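Local coordinates for extrinsic protein in photosystem II (Chaetoceros gracilis, PDB 4K7B) that serves as an extrinsic subunit of photosystem II in a marine diatom, where it probably binds to the photosystem core, at residues A55-I67 with K80-I92. Numbering follows the deposited sequence.
Sequences AKKNAAIAQTNEI and KSAYDAYMAANEI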
loop_
_atom_site.group_PDB
_atom_site.type_symbol
_atom_site.label_atom_id
_atom_site.label_comp_id
_atom_site.label_asym_id
_atom_site.label_seq_id
_atom_site.Cartn_x
_atom_site.Cartn_y
_atom_site.Cartn_z
ATOM N N ALA A 55 15.829 -10.266 -5.951
ATOM C CA ALA A 55 14.895 -10.232 -7.070
ATOM C C ALA A 55 13.536 -9.661 -6.643
ATOM O O ALA A 55 12.971 -8.781 -7.311
ATOM C CB ALA A 55 14.748 -11.626 -7.680
ATOM N N LYS A 56 13.020 -10.150 -5.517
ATOM C CA LYS A 56 11.733 -9.671 -5.023
ATOM C C LYS A 56 11.802 -8.215 -4.591
ATOM O O LYS A 56 10.877 -7.440 -4.840
ATOM C CB LYS A 56 11.222 -10.561 -3.883
ATOM C CG LYS A 56 10.588 -11.843 -4.371
ATOM C CD LYS A 56 9.244 -11.594 -5.044
ATOM C CE LYS A 56 8.079 -11.680 -4.065
ATOM N NZ LYS A 56 6.777 -11.475 -4.751
ATOM N N LYS A 57 12.900 -7.836 -3.937
ATOM C CA LYS A 57 13.077 -6.442 -3.557
ATOM C C LYS A 57 13.136 -5.539 -4.789
ATOM O O LYS A 57 12.463 -4.517 -4.833
ATOM C CB LYS A 57 14.318 -6.250 -2.689
ATOM C CG LYS A 57 14.395 -4.851 -2.081
ATOM C CD LYS A 57 15.483 -4.737 -1.047
ATOM C CE LYS A 57 15.583 -3.306 -0.515
ATOM N NZ LYS A 57 16.705 -3.158 0.441
ATOM N N ASN A 58 13.925 -5.921 -5.785
ATOM C CA ASN A 58 14.028 -5.096 -6.987
ATOM C C ASN A 58 12.662 -4.952 -7.663
ATOM O O ASN A 58 12.314 -3.847 -8.139
ATOM C CB ASN A 58 15.069 -5.651 -7.974
ATOM C CG ASN A 58 16.503 -5.206 -7.655
ATOM O OD1 ASN A 58 16.733 -4.241 -6.927
ATOM N ND2 ASN A 58 17.475 -5.908 -8.223
ATOM N N ALA A 59 11.886 -6.038 -7.683
ATOM C CA ALA A 59 10.551 -5.993 -8.274
ATOM C C ALA A 59 9.642 -5.053 -7.494
ATOM O O ALA A 59 8.879 -4.282 -8.081
ATOM C CB ALA A 59 9.940 -7.382 -8.327
ATOM N N ALA A 60 9.737 -5.121 -6.173
ATOM C CA ALA A 60 8.904 -4.294 -5.310
ATOM C C ALA A 60 9.224 -2.818 -5.473
ATOM O O ALA A 60 8.314 -1.982 -5.487
ATOM C CB ALA A 60 9.050 -4.733 -3.848
ATOM N N ILE A 61 10.514 -2.504 -5.597
ATOM C CA ILE A 61 10.943 -1.134 -5.833
ATOM C C ILE A 61 10.420 -0.661 -7.185
ATOM O O ILE A 61 9.888 0.444 -7.294
ATOM C CB ILE A 61 12.482 -1.019 -5.748
ATOM C CG1 ILE A 61 12.941 -1.137 -4.294
ATOM C CG2 ILE A 61 12.973 0.296 -6.365
ATOM C CD1 ILE A 61 14.443 -1.294 -4.125
ATOM N N ALA A 62 10.531 -1.502 -8.216
ATOM C CA ALA A 62 9.974 -1.126 -9.517
ATOM C C ALA A 62 8.457 -0.856 -9.481
ATOM O O ALA A 62 7.977 0.111 -10.094
ATOM C CB ALA A 62 10.329 -2.165 -10.588
ATOM N N GLN A 63 7.715 -1.694 -8.760
ATOM C CA GLN A 63 6.260 -1.538 -8.656
ATOM C C GLN A 63 5.900 -0.272 -7.878
ATOM O O GLN A 63 4.909 0.430 -8.178
ATOM C CB GLN A 63 5.652 -2.786 -8.002
ATOM C CG GLN A 63 5.795 -4.032 -8.877
ATOM C CD GLN A 63 5.814 -5.328 -8.086
ATOM O OE1 GLN A 63 5.645 -5.337 -6.867
ATOM N NE2 GLN A 63 6.036 -6.436 -8.785
ATOM N N THR A 64 6.728 0.031 -6.880
ATOM C CA THR A 64 6.565 1.269 -6.114
ATOM C C THR A 64 6.772 2.490 -7.019
ATOM O O THR A 64 5.958 3.447 -7.035
ATOM C CB THR A 64 7.546 1.310 -4.929
ATOM O OG1 THR A 64 7.297 0.175 -4.075
ATOM C CG2 THR A 64 7.381 2.594 -4.123
ATOM N N ASN A 65 7.855 2.441 -7.793
ATOM C CA ASN A 65 8.134 3.507 -8.744
ATOM C C ASN A 65 6.967 3.675 -9.710
ATOM O O ASN A 65 6.609 4.793 -10.074
ATOM C CB ASN A 65 9.414 3.242 -9.530
ATOM C CG ASN A 65 10.685 3.496 -8.716
ATOM O OD1 ASN A 65 10.677 4.206 -7.720
ATOM N ND2 ASN A 65 11.791 2.904 -9.154
ATOM N N GLU A 66 6.367 2.562 -10.128
ATOM C CA GLU A 66 5.217 2.635 -11.028
ATOM C C GLU A 66 4.037 3.366 -10.387
ATOM O O GLU A 66 3.374 4.206 -11.044
ATOM C CB GLU A 66 4.789 1.235 -11.470
ATOM C CG GLU A 66 3.902 1.240 -12.692
ATOM C CD GLU A 66 4.640 1.694 -13.936
ATOM O OE1 GLU A 66 3.998 2.272 -14.838
ATOM O OE2 GLU A 66 5.867 1.476 -14.008
ATOM N N ILE A 67 3.760 3.049 -9.116
ATOM C CA ILE A 67 2.732 3.805 -8.394
ATOM C C ILE A 67 3.020 5.307 -8.436
ATOM O O ILE A 67 2.128 6.118 -8.728
ATOM C CB ILE A 67 2.602 3.348 -6.931
ATOM C CG1 ILE A 67 2.082 1.918 -6.880
ATOM C CG2 ILE A 67 1.685 4.293 -6.141
ATOM C CD1 ILE A 67 2.198 1.311 -5.505
ATOM N N LYS A 80 -4.579 3.357 -9.397
ATOM C CA LYS A 80 -5.236 2.177 -8.838
ATOM C C LYS A 80 -4.661 0.884 -9.413
ATOM O O LYS A 80 -4.442 -0.084 -8.680
ATOM C CB LYS A 80 -6.750 2.220 -9.034
ATOM C CG LYS A 80 -7.472 1.071 -8.328
ATOM C CD LYS A 80 -8.984 1.186 -8.452
ATOM C CE LYS A 80 -9.688 0.051 -7.705
ATOM N NZ LYS A 80 -9.415 -1.284 -8.313
ATOM N N SER A 81 -4.421 0.859 -10.721
ATOM C CA SER A 81 -3.844 -0.322 -11.363
ATOM C C SER A 81 -2.475 -0.668 -10.775
ATOM O O SER A 81 -2.202 -1.843 -10.457
ATOM C CB SER A 81 -3.718 -0.104 -12.872
ATOM O OG SER A 81 -3.199 -1.259 -13.506
ATOM N N ALA A 82 -1.625 0.342 -10.635
ATOM C CA ALA A 82 -0.278 0.128 -10.091
ATOM C C ALA A 82 -0.307 -0.326 -8.628
ATOM O O ALA A 82 0.462 -1.197 -8.218
ATOM C CB ALA A 82 0.567 1.391 -10.249
ATOM N N TYR A 83 -1.201 0.280 -7.851
ATOM C CA TYR A 83 -1.373 -0.037 -6.435
ATOM C C TYR A 83 -1.835 -1.477 -6.246
ATOM O O TYR A 83 -1.270 -2.235 -5.445
ATOM C CB TYR A 83 -2.387 0.950 -5.851
ATOM C CG TYR A 83 -2.859 0.673 -4.444
ATOM C CD1 TYR A 83 -4.146 0.193 -4.213
ATOM C CD2 TYR A 83 -2.042 0.925 -3.349
ATOM C CE1 TYR A 83 -4.604 -0.036 -2.935
ATOM C CE2 TYR A 83 -2.496 0.680 -2.048
ATOM C CZ TYR A 83 -3.778 0.203 -1.860
ATOM O OH TYR A 83 -4.237 -0.025 -0.589
ATOM N N ASP A 84 -2.872 -1.850 -6.996
ATOM C CA ASP A 84 -3.375 -3.214 -6.958
ATOM C C ASP A 84 -2.296 -4.202 -7.411
ATOM O O ASP A 84 -2.161 -5.279 -6.830
ATOM C CB ASP A 84 -4.620 -3.369 -7.835
ATOM C CG ASP A 84 -5.827 -2.626 -7.288
ATOM O OD1 ASP A 84 -5.814 -2.226 -6.098
ATOM O OD2 ASP A 84 -6.799 -2.444 -8.058
ATOM N N ALA A 85 -1.534 -3.848 -8.437
ATOM C CA ALA A 85 -0.475 -4.743 -8.913
ATOM C C ALA A 85 0.598 -4.955 -7.849
ATOM O O ALA A 85 1.079 -6.079 -7.649
ATOM C CB ALA A 85 0.147 -4.211 -10.200
ATOM N N TYR A 86 0.961 -3.876 -7.162
ATOM C CA TYR A 86 1.951 -3.937 -6.095
ATOM C C TYR A 86 1.455 -4.824 -4.955
ATOM O O TYR A 86 2.176 -5.700 -4.461
ATOM C CB TYR A 86 2.248 -2.524 -5.587
ATOM C CG TYR A 86 3.158 -2.445 -4.383
ATOM C CD1 TYR A 86 4.524 -2.625 -4.506
ATOM C CD2 TYR A 86 2.647 -2.171 -3.120
ATOM C CE1 TYR A 86 5.362 -2.537 -3.410
ATOM C CE2 TYR A 86 3.477 -2.091 -2.011
ATOM C CZ TYR A 86 4.835 -2.272 -2.166
ATOM O OH TYR A 86 5.674 -2.183 -1.085
ATOM N N MET A 87 0.217 -4.603 -4.531
ATOM C CA MET A 87 -0.309 -5.446 -3.469
ATOM C C MET A 87 -0.397 -6.911 -3.845
ATOM O O MET A 87 -0.006 -7.780 -3.057
ATOM C CB MET A 87 -1.636 -4.912 -2.963
ATOM C CG MET A 87 -1.406 -3.679 -2.100
ATOM S SD MET A 87 -2.902 -2.992 -1.433
ATOM C CE MET A 87 -3.575 -4.401 -0.559
ATOM N N ALA A 88 -0.884 -7.195 -5.051
ATOM C CA ALA A 88 -1.033 -8.585 -5.472
ATOM C C ALA A 88 0.325 -9.271 -5.578
ATOM O O ALA A 88 0.490 -10.410 -5.135
ATOM C CB ALA A 88 -1.769 -8.660 -6.794
ATOM N N ALA A 89 1.301 -8.570 -6.146
ATOM C CA ALA A 89 2.615 -9.167 -6.374
ATOM C C ALA A 89 3.353 -9.427 -5.071
ATOM O O ALA A 89 4.224 -10.292 -5.001
ATOM C CB ALA A 89 3.452 -8.274 -7.287
ATOM N N ASN A 90 3.002 -8.677 -4.038
ATOM C CA ASN A 90 3.713 -8.777 -2.773
ATOM C C ASN A 90 2.926 -9.444 -1.651
ATOM O O ASN A 90 3.354 -9.440 -0.496
ATOM C CB ASN A 90 4.228 -7.402 -2.368
ATOM C CG ASN A 90 5.330 -6.939 -3.284
ATOM O OD1 ASN A 90 6.439 -7.456 -3.223
ATOM N ND2 ASN A 90 5.010 -6.025 -4.189
ATOM N N GLU A 91 1.785 -10.026 -2.018
ATOM C CA GLU A 91 0.927 -10.743 -1.077
ATOM C C GLU A 91 0.498 -9.858 0.080
ATOM O O GLU A 91 0.401 -10.312 1.226
ATOM C CB GLU A 91 1.595 -12.028 -0.564
ATOM C CG GLU A 91 1.774 -13.092 -1.628
ATOM C CD GLU A 91 1.867 -14.484 -1.027
ATOM O OE1 GLU A 91 2.481 -14.628 0.053
ATOM O OE2 GLU A 91 1.313 -15.429 -1.628
ATOM N N ILE A 92 0.260 -8.586 -0.218
ATOM C CA ILE A 92 -0.324 -7.699 0.775
ATOM C C ILE A 92 -1.820 -7.770 0.579
ATOM O O ILE A 92 -2.330 -7.442 -0.491
ATOM C CB ILE A 92 0.141 -6.245 0.605
ATOM C CG1 ILE A 92 1.668 -6.157 0.662
ATOM C CG2 ILE A 92 -0.488 -5.371 1.679
ATOM C CD1 ILE A 92 2.207 -4.779 0.282
HETATM O O HOH W 1 8.233 -8.136 -5.125
HETATM O O HOH W 2 2.894 -1.330 -9.396
#
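Tyr-86 pushes its side chain as a knob into the hole formed by Ala-60, Gln-63, Thr-64 and Ile-67 on the facing helix. Gln-63 CB meets the ring at its edge, in plane, 3.7 Å from Tyr-86 CD1. Thr-64 runs alongside the tyrosine, pointing the same way, while Ile-67 crosses it at about a right angle, with Ile-67 CD1 3.8 Å from Tyr-86 CB. Ile-67 CG1 also rests 3.7 Å from Ala-82 CB, where the small methyl lets the backbones close in.

Nearer the end of helix 76-89, Asn-90 ND2 donates to Gln-63 OE1 at 2.8 Å, arriving almost head-on to the acceptor carbonyl although the bond is bent at the hydrogen (134°); the two amide planes stand 65° apart. With CG set beside its own backbone N (chi1 -69°), Asn-90 turns the same ND2 back to Tyr-86 O at 2.9 Å. Its OD1 accepts from a water that also donates to Lys-56 O, and from Tyr-50 OH. A second water bridges Gln-63 O and Ala-82 O. Replacing Asn-90 by an alanine would probably leave Gln-63 OE1 without this donor and its amide freer to turn, deprive Tyr-50 OH of its acceptor, and break the water link to Lys-56 O.

Further out, helix 39-49 backs the knob: Asn-46 takes a hydrogen bond from Tyr-86 OH through OD1 and gives one to Thr-64 OG1 through ND2, and Phe-42 meets the tyrosine ring. Glu-91, at positive phi, completes a Schellman motif just past Asn-90. The chemistry thus fits an antiparallel helical hairpin in the fold of Psb31, whose family is grouped with PsbQ-like proteins: apolar around Ile-67 and Ala-82, with one water bridging backbone carbonyls nearby, and fastened by the amide bond and the other water where helix 76-89 ends.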